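Putative exported protein (PDB 4RAA) is of unknown function but is probably exported and folds as a six-bladed beta-propeller of the YWTD superfamily. Local coordinates at residues A[169-173]-A[209-214]; A[200-204]-A[225-229]; A[27-31]-A[337-343]. All coordinates share one frame; numbering follows the deposited sequence.

Contact 1 (A[169-173]-A[209-214]); sequences IDYKM and VGTSEI
Neighbouring blades of the six-bladed beta-propeller meet where Lys172, on the outermost strand of one four-stranded antiparallel sheet, reaches to the hairpin turn between strands 203-210 and 213-222 of the next. The turn is closed by the backbone bond from Gly210 N to Glu213 O (3.3 Å), with Thr211 and Ser212 at its corner. Lys172 does most of the work. Its chain bends at the second torsion (chi2 -61°) and is extended beyond it, which carries the ammonium group off the strand and back past Asp170 to the turn. There NZ donates to Thr211 O at 2.7 Å, arriving from above the carbonyl plane (53° out of it) rather than on a lone pair. The same nitrogen forms a salt bridge with Asp170 OD2 at 3.2 Å; it meets this oxygen from above the carboxylate plane, 36° out of it. Asp170 thus probably helps to hold the ammonium group over the turn and to offset its charge, while its other oxygen, OD1, takes a weak bond from Tyr171 N. The aliphatic part of Lys172 is used as well: CB and CD each lie 4.0 Å from Ile214 CD1, the two chains running at a slant to each other. Met173, a selenomethionine, adds a looser apolar contact of its CG with Ile214 CG2. Ile169 and Asp170 both face Val161 on the adjoining strand 157-162, a classic beta bulge, and both point their side chains toward the hairpin. At the turn, Thr211 divides its two branches. OG1 is hydrogen-bonded to Asp139 and Asn141 of the blade that carries Lys172, whereas CG2, anti to the backbone N, meets Ile169 CG2 at 4.0 Å.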
loop_
_atom_site.group_PDB
_atom_site.type_symbol
_atom_site.label_atom_id
_atom_site.label_comp_id
_atom_site.label_asym_id
_atom_site.label_seq_id
_atom_site.Cartn_x
_atom_site.Cartn_y
_atom_site.Cartn_z
ATOM N N ILE A 169 11.133 -6.986 -10.032
ATOM C CA ILE A 169 11.253 -7.432 -11.437
ATOM C C ILE A 169 12.681 -7.926 -11.669
ATOM O O ILE A 169 12.864 -9.060 -12.112
ATOM C CB ILE A 169 10.871 -6.332 -12.458
ATOM C CG1 ILE A 169 9.391 -5.960 -12.281
ATOM C CG2 ILE A 169 11.125 -6.810 -13.898
ATOM C CD1 ILE A 169 8.927 -4.770 -13.102
ATOM N N ASP A 170 13.675 -7.073 -11.391
ATOM C CA ASP A 170 15.090 -7.456 -11.529
ATOM C C ASP A 170 16.001 -6.684 -10.577
ATOM O O ASP A 170 15.740 -5.524 -10.269
ATOM C CB ASP A 170 15.561 -7.265 -12.983
ATOM C CG ASP A 170 16.876 -8.010 -13.311
ATOM O OD1 ASP A 170 17.352 -8.880 -12.548
ATOM O OD2 ASP A 170 17.432 -7.735 -14.387
ATOM N N TYR A 171 17.051 -7.362 -10.115
ATOM C CA TYR A 171 18.065 -6.793 -9.241
ATOM C C TYR A 171 19.150 -6.241 -10.160
ATOM O O TYR A 171 19.526 -6.901 -11.135
ATOM C CB TYR A 171 18.669 -7.847 -8.317
ATOM C CG TYR A 171 17.690 -8.600 -7.452
ATOM C CD1 TYR A 171 17.047 -9.753 -7.930
ATOM C CD2 TYR A 171 17.420 -8.183 -6.141
ATOM C CE1 TYR A 171 16.146 -10.459 -7.132
ATOM C CE2 TYR A 171 16.526 -8.880 -5.331
ATOM C CZ TYR A 171 15.888 -10.013 -5.827
ATOM O OH TYR A 171 15.004 -10.702 -5.028
ATOM N N LYS A 172 19.677 -5.062 -9.817
ATOM C CA LYS A 172 20.630 -4.325 -10.656
ATOM C C LYS A 172 21.916 -3.970 -9.919
ATOM O O LYS A 172 21.868 -3.525 -8.771
ATOM C CB LYS A 172 19.969 -3.017 -11.123
ATOM C CG LYS A 172 18.653 -3.160 -11.896
ATOM C CD LYS A 172 18.824 -3.953 -13.190
ATOM C CE LYS A 172 17.578 -3.928 -14.059
ATOM N NZ LYS A 172 17.754 -4.710 -15.311
HETATM N N MSE A 173 23.042 -4.127 -10.615
HETATM C CA MSE A 173 24.400 -3.817 -10.133
HETATM C C MSE A 173 24.888 -4.607 -8.944
HETATM O O MSE A 173 24.446 -4.392 -7.816
HETATM C CB MSE A 173 24.616 -2.329 -9.877
HETATM C CG MSE A 173 24.899 -1.690 -11.224
HETATM SE SE MSE A 173 24.575 0.216 -11.040
HETATM C CE MSE A 173 26.315 0.503 -10.198
ATOM N N VAL A 209 20.064 3.341 -16.219
ATOM C CA VAL A 209 19.348 2.126 -15.776
ATOM C C VAL A 209 17.900 2.091 -16.242
ATOM O O VAL A 209 17.130 2.989 -15.911
ATOM C CB VAL A 209 19.330 1.990 -14.232
ATOM C CG1 VAL A 209 18.633 0.683 -13.804
ATOM C CG2 VAL A 209 20.749 2.080 -13.661
ATOM N N GLY A 210 17.553 1.041 -16.988
ATOM C CA GLY A 210 16.178 0.756 -17.431
ATOM C C GLY A 210 15.742 -0.562 -16.802
ATOM O O GLY A 210 16.480 -1.136 -15.993
ATOM N N THR A 211 14.556 -1.048 -17.163
ATOM C CA THR A 211 14.050 -2.326 -16.633
ATOM C C THR A 211 14.930 -3.529 -17.041
ATOM O O THR A 211 15.192 -4.388 -16.202
ATOM C CB THR A 211 12.566 -2.560 -17.015
ATOM O OG1 THR A 211 11.775 -1.485 -16.502
ATOM C CG2 THR A 211 12.029 -3.876 -16.449
ATOM N N SER A 212 15.398 -3.566 -18.297
ATOM C CA SER A 212 16.250 -4.663 -18.824
ATOM C C SER A 212 17.597 -4.171 -19.362
ATOM O O SER A 212 18.090 -4.706 -20.364
ATOM C CB SER A 212 15.509 -5.399 -19.933
ATOM O OG SER A 212 14.236 -5.783 -19.486
ATOM N N GLU A 213 18.202 -3.185 -18.685
ATOM C CA GLU A 213 19.478 -2.591 -19.114
ATOM C C GLU A 213 20.332 -1.955 -18.015
ATOM O O GLU A 213 19.806 -1.305 -17.114
ATOM C CB GLU A 213 19.222 -1.460 -20.124
ATOM C CG GLU A 213 18.871 -1.882 -21.536
ATOM C CD GLU A 213 18.870 -0.722 -22.525
ATOM O OE1 GLU A 213 18.803 0.457 -22.098
ATOM O OE2 GLU A 213 18.928 -0.997 -23.744
ATOM N N ILE A 214 21.646 -2.152 -18.127
ATOM C CA ILE A 214 22.659 -1.424 -17.350
ATOM C C ILE A 214 23.687 -1.078 -18.415
ATOM O O ILE A 214 24.378 -1.979 -18.906
ATOM C CB ILE A 214 23.314 -2.233 -16.199
ATOM C CG1 ILE A 214 22.282 -2.601 -15.126
ATOM C CG2 ILE A 214 24.475 -1.450 -15.561
ATOM C CD1 ILE A 214 21.702 -1.430 -14.360
#

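Contact 2 (A[200-204]-A[225-229]); sequences TPFDL and TDIPS
Phe202 and Ile227 bring the two backbones closest, their CA atoms 5.6 Å apart, where a type I beta turn from Thr200 to Asp203 faces the irregular, extended segment 225-229. Ile227 points its side chain toward the turn and splits it into two prongs. With chi1 at 42°, CG1 lies between the backbone N and the carbonyl carbon, and CD1 at its end rests against the backbone of Phe202 and Asp203, by the carbonyl oxygen of Phe202. The other prong, CG2, is anti to the carbonyl carbon; it meets Leu204 CG at 3.6 Å and lies 3.7 Å from Pro201 O. Leu204 and Ile227 run past each other in opposite directions. The branch point CG of Leu204 is its nearest atom to Ile227 CG2, and Leu204 CD2 comes next, at 3.9 Å from that methyl. In the propeller, the turn joins strands 195-200 and 203-210 of one blade, while segment 225-229 leaves strand 213-222 of that same blade and leads to helix 230-237. Ser229 is the N-cap of this helix, its OG bonded to Phe232 N. Tyr257, on a strand of the following sheet, uses its OH to bond the carbonyl oxygens of Thr200 and Asp203, which ties the turn to that sheet. Asp226 OD1 lies 3.6 Å from Leu204 CD1 and accepts a weak bond from the neighbouring Ile227 N (2.9 Å, N-H...O angle 138°). At the other end of the contact, Phe202 and Pro228 stand at about a right angle: Pro228 CD approaches the ring at its edge, 4.0 Å from Phe202 CD1, while Pro201 CB lies over the centre of one ring face.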
loop_
_atom_site.group_PDB
_atom_site.type_symbol
_atom_site.label_atom_id
_atom_site.label_comp_id
_atom_site.label_asym_id
_atom_site.label_seq_id
_atom_site.Cartn_x
_atom_site.Cartn_y
_atom_site.Cartn_z
ATOM N N THR A 200 27.382 4.385 -7.677
ATOM C CA THR A 200 27.801 3.865 -6.368
ATOM C C THR A 200 29.065 4.554 -5.855
ATOM O O THR A 200 29.808 5.141 -6.649
ATOM C CB THR A 200 28.049 2.350 -6.444
ATOM O OG1 THR A 200 29.140 2.081 -7.321
ATOM C CG2 THR A 200 26.804 1.620 -6.938
ATOM N N PRO A 201 29.330 4.466 -4.531
ATOM C CA PRO A 201 30.516 5.170 -4.023
ATOM C C PRO A 201 31.882 4.627 -4.420
ATOM O O PRO A 201 32.841 5.390 -4.297
ATOM C CB PRO A 201 30.353 5.109 -2.490
ATOM C CG PRO A 201 29.025 4.480 -2.230
ATOM C CD PRO A 201 28.655 3.713 -3.455
ATOM N N PHE A 202 31.974 3.371 -4.890
ATOM C CA PHE A 202 33.275 2.728 -5.213
ATOM C C PHE A 202 33.392 2.293 -6.673
ATOM O O PHE A 202 34.026 1.278 -6.986
ATOM C CB PHE A 202 33.529 1.542 -4.263
ATOM C CG PHE A 202 33.195 1.844 -2.828
ATOM C CD1 PHE A 202 33.821 2.892 -2.169
ATOM C CD2 PHE A 202 32.242 1.096 -2.135
ATOM C CE1 PHE A 202 33.507 3.197 -0.844
ATOM C CE2 PHE A 202 31.926 1.392 -0.813
ATOM C CZ PHE A 202 32.559 2.444 -0.165
ATOM N N ASP A 203 32.816 3.100 -7.560
ATOM C CA ASP A 203 32.831 2.851 -9.009
ATOM C C ASP A 203 32.561 4.185 -9.717
ATOM O O ASP A 203 31.407 4.622 -9.801
ATOM C CB ASP A 203 31.780 1.777 -9.368
ATOM C CG ASP A 203 31.689 1.476 -10.861
ATOM O OD1 ASP A 203 32.502 1.966 -11.666
ATOM O OD2 ASP A 203 30.763 0.730 -11.229
ATOM N N LEU A 204 33.620 4.812 -10.233
ATOM C CA LEU A 204 33.521 6.108 -10.924
ATOM C C LEU A 204 32.904 5.938 -12.306
ATOM O O LEU A 204 33.561 6.136 -13.333
ATOM C CB LEU A 204 34.891 6.785 -11.016
ATOM C CG LEU A 204 35.503 7.203 -9.685
ATOM C CD1 LEU A 204 36.951 7.636 -9.891
ATOM C CD2 LEU A 204 34.678 8.302 -9.011
ATOM N N THR A 225 44.472 10.701 -7.640
ATOM C CA THR A 225 43.532 10.053 -6.722
ATOM C C THR A 225 42.597 9.121 -7.466
ATOM O O THR A 225 42.532 9.135 -8.687
ATOM C CB THR A 225 42.689 11.061 -5.910
ATOM O OG1 THR A 225 41.939 10.354 -4.912
ATOM C CG2 THR A 225 41.725 11.864 -6.797
ATOM N N ASP A 226 41.876 8.319 -6.700
ATOM C CA ASP A 226 40.944 7.353 -7.250
ATOM C C ASP A 226 39.991 6.909 -6.138
ATOM O O ASP A 226 40.124 7.342 -4.992
ATOM C CB ASP A 226 41.753 6.147 -7.792
ATOM C CG ASP A 226 40.992 5.298 -8.810
ATOM O OD1 ASP A 226 39.868 5.638 -9.213
ATOM O OD2 ASP A 226 41.541 4.265 -9.224
ATOM N N ILE A 227 38.986 6.122 -6.503
ATOM C CA ILE A 227 38.128 5.443 -5.524
ATOM C C ILE A 227 38.952 4.396 -4.749
ATOM O O ILE A 227 39.942 3.877 -5.280
ATOM C CB ILE A 227 36.934 4.676 -6.163
ATOM C CG1 ILE A 227 37.382 3.926 -7.448
ATOM C CG2 ILE A 227 35.801 5.641 -6.446
ATOM C CD1 ILE A 227 36.583 2.711 -7.828
ATOM N N PRO A 228 38.539 4.061 -3.510
ATOM C CA PRO A 228 39.241 3.018 -2.739
ATOM C C PRO A 228 39.132 1.635 -3.372
ATOM O O PRO A 228 38.105 1.337 -3.986
ATOM C CB PRO A 228 38.498 3.017 -1.399
ATOM C CG PRO A 228 37.821 4.327 -1.357
ATOM C CD PRO A 228 37.403 4.600 -2.746
ATOM N N SER A 229 40.169 0.811 -3.212
ATOM C CA SER A 229 40.145 -0.574 -3.715
ATOM C C SER A 229 39.237 -1.426 -2.825
ATOM O O SER A 229 38.873 -1.013 -1.723
ATOM C CB SER A 229 41.557 -1.187 -3.739
ATOM O OG SER A 229 42.102 -1.325 -2.437
#

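Contact 3 (A[27-31]-A[337-343]); sequences LSFLK and DDKLSEL
This is a largely apolar strand-on-helix contact, in which Phe29 of edge strand 25-31 packs on Leu340 and Leu343 of helix 338-345, near the two ends of the chain. The axes of the short segments 27-31 and 338-343 run nearly parallel, 8° apart, with a closest approach of 8.4 Å. Leu340 covers one face of the Phe29 ring in a CH-pi contact: its CB stands 3.9 Å from the ring centroid and 16° off the normal. Lys339 CG comes to the ring edge. One turn further on, Leu343 spreads its methyls along the strand, CD1 to Phe29 CB at 3.7 Å and CD2 to Lys31 CB at 4.1 Å. Asp337 is the N-cap, its OD1 accepting weak capping bonds from both Lys339 N and Leu340 N; the same oxygen lies obliquely by Phe29 CE2 at 3.7 Å. Lys31 NZ forms a salt bridge with Asp351 and a hydrogen bond with Ser347, just after the helix. Strand 25-31 pairs with strand 354-360 through Ser28 and Leu30, while Phe29 and Leu340 touch Leu321 of strand 316-321 and Val302, so the helix lies along one face of that antiparallel sheet.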
loop_
_atom_site.group_PDB
_atom_site.type_symbol
_atom_site.label_atom_id
_atom_site.label_comp_id
_atom_site.label_asym_id
_atom_site.label_seq_id
_atom_site.Cartn_x
_atom_site.Cartn_y
_atom_site.Cartn_z
ATOM N N LEU A 27 25.477 33.019 -13.144
ATOM C CA LEU A 27 24.853 32.986 -11.822
ATOM C C LEU A 27 23.482 33.623 -11.785
ATOM O O LEU A 27 23.092 34.395 -12.662
ATOM C CB LEU A 27 25.734 33.732 -10.792
ATOM C CG LEU A 27 26.908 32.998 -10.138
ATOM C CD1 LEU A 27 27.691 32.118 -11.105
ATOM C CD2 LEU A 27 27.817 34.009 -9.450
ATOM N N SER A 28 22.778 33.291 -10.714
ATOM C CA SER A 28 21.481 33.853 -10.401
ATOM C C SER A 28 21.218 33.555 -8.929
ATOM O O SER A 28 21.731 32.565 -8.398
ATOM C CB SER A 28 20.396 33.267 -11.298
ATOM O OG SER A 28 19.134 33.802 -10.960
ATOM N N PHE A 29 20.452 34.423 -8.277
ATOM C CA PHE A 29 20.122 34.276 -6.858
ATOM C C PHE A 29 18.622 34.411 -6.615
ATOM O O PHE A 29 17.925 35.117 -7.349
ATOM C CB PHE A 29 20.882 35.310 -6.038
ATOM C CG PHE A 29 22.371 35.139 -6.083
ATOM C CD1 PHE A 29 22.994 34.171 -5.295
ATOM C CD2 PHE A 29 23.162 35.950 -6.898
ATOM C CE1 PHE A 29 24.374 34.011 -5.321
ATOM C CE2 PHE A 29 24.548 35.800 -6.927
ATOM C CZ PHE A 29 25.154 34.828 -6.139
ATOM N N LEU A 30 18.135 33.715 -5.593
ATOM C CA LEU A 30 16.725 33.751 -5.216
ATOM C C LEU A 30 16.611 33.682 -3.707
ATOM O O LEU A 30 17.211 32.804 -3.082
ATOM C CB LEU A 30 15.984 32.564 -5.814
ATOM C CG LEU A 30 14.465 32.481 -5.626
ATOM C CD1 LEU A 30 13.764 33.710 -6.196
ATOM C CD2 LEU A 30 13.945 31.207 -6.278
ATOM N N LYS A 31 15.813 34.586 -3.146
ATOM C CA LYS A 31 15.573 34.659 -1.721
ATOM C C LYS A 31 14.301 33.867 -1.378
ATOM O O LYS A 31 13.239 34.123 -1.952
ATOM C CB LYS A 31 15.407 36.127 -1.347
ATOM C CG LYS A 31 15.403 36.364 0.126
ATOM C CD LYS A 31 15.378 37.827 0.491
ATOM C CE LYS A 31 15.023 37.960 1.958
ATOM N NZ LYS A 31 15.871 37.123 2.857
ATOM N N ASP A 337 29.196 39.384 -4.503
ATOM C CA ASP A 337 28.608 39.572 -5.850
ATOM C C ASP A 337 27.533 40.673 -5.744
ATOM O O ASP A 337 26.826 40.739 -4.735
ATOM C CB ASP A 337 28.029 38.230 -6.367
ATOM C CG ASP A 337 27.220 38.356 -7.676
ATOM O OD1 ASP A 337 26.140 39.002 -7.681
ATOM O OD2 ASP A 337 27.623 37.725 -8.685
ATOM N N ASP A 338 27.411 41.507 -6.786
ATOM C CA ASP A 338 26.452 42.634 -6.798
ATOM C C ASP A 338 25.031 42.199 -6.469
ATOM O O ASP A 338 24.434 42.732 -5.537
ATOM C CB ASP A 338 26.457 43.403 -8.144
ATOM C CG ASP A 338 27.732 44.221 -8.375
ATOM O OD1 ASP A 338 28.556 44.379 -7.455
ATOM O OD2 ASP A 338 27.908 44.725 -9.506
ATOM N N LYS A 339 24.520 41.209 -7.200
ATOM C CA LYS A 339 23.148 40.737 -6.975
ATOM C C LYS A 339 22.959 39.982 -5.636
ATOM O O LYS A 339 21.875 40.069 -5.041
ATOM C CB LYS A 339 22.591 39.946 -8.182
ATOM C CG LYS A 339 21.134 39.457 -8.040
ATOM C CD LYS A 339 20.109 40.558 -7.693
ATOM C CE LYS A 339 18.799 40.022 -7.123
ATOM N NZ LYS A 339 17.923 39.343 -8.108
ATOM N N LEU A 340 23.986 39.264 -5.166
ATOM C CA LEU A 340 23.913 38.570 -3.865
ATOM C C LEU A 340 23.838 39.580 -2.733
ATOM O O LEU A 340 22.971 39.463 -1.861
ATOM C CB LEU A 340 25.118 37.657 -3.625
ATOM C CG LEU A 340 25.176 36.857 -2.306
ATOM C CD1 LEU A 340 23.917 36.026 -2.067
ATOM C CD2 LEU A 340 26.405 35.963 -2.286
ATOM N N SER A 341 24.745 40.561 -2.768
ATOM C CA SER A 341 24.812 41.642 -1.770
ATOM C C SER A 341 23.517 42.471 -1.689
ATOM O O SER A 341 23.121 42.883 -0.600
ATOM C CB SER A 341 26.007 42.555 -2.042
ATOM O OG SER A 341 26.243 43.366 -0.922
ATOM N N GLU A 342 22.880 42.699 -2.842
ATOM C CA GLU A 342 21.573 43.391 -2.956
ATOM C C GLU A 342 20.486 42.637 -2.166
ATOM O O GLU A 342 19.757 43.252 -1.384
ATOM C CB GLU A 342 21.206 43.552 -4.441
ATOM C CG GLU A 342 19.846 44.127 -4.820
ATOM C CD GLU A 342 19.707 44.209 -6.341
ATOM O OE1 GLU A 342 20.384 45.068 -6.954
ATOM O OE2 GLU A 342 18.932 43.413 -6.931
ATOM N N LEU A 343 20.402 41.320 -2.361
ATOM C CA LEU A 343 19.472 40.458 -1.601
ATOM C C LEU A 343 19.888 40.287 -0.123
ATOM O O LEU A 343 19.026 40.186 0.758
ATOM C CB LEU A 343 19.321 39.068 -2.252
ATOM C CG LEU A 343 18.510 38.960 -3.544
ATOM C CD1 LEU A 343 18.669 37.570 -4.135
ATOM C CD2 LEU A 343 17.035 39.273 -3.321
#

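Overall arrangement
Contacts 1 and 2 share strand 203-210; contact 1 joins its blade to the preceding one, contact 2 stays within it, and they touch through Met173 CE and Thr200 CG2, 3.5 Å apart. Contact 3 lies on a different sheet, its centre about 43 Å from that of contact 1 and on the opposite side of the chain's centre. Along the chain, the segments of contacts 1 and 2 alternate, and both pairs fall inside the long loop that 27-31 and 337-343 close. Contact 1, at the surface, adds a lysine-to-carbonyl hydrogen bond backed by a salt bridge within 169-173, whereas contacts 2 and 3, partly buried, join their segments mainly by apolar side chains, without polar bonds between them.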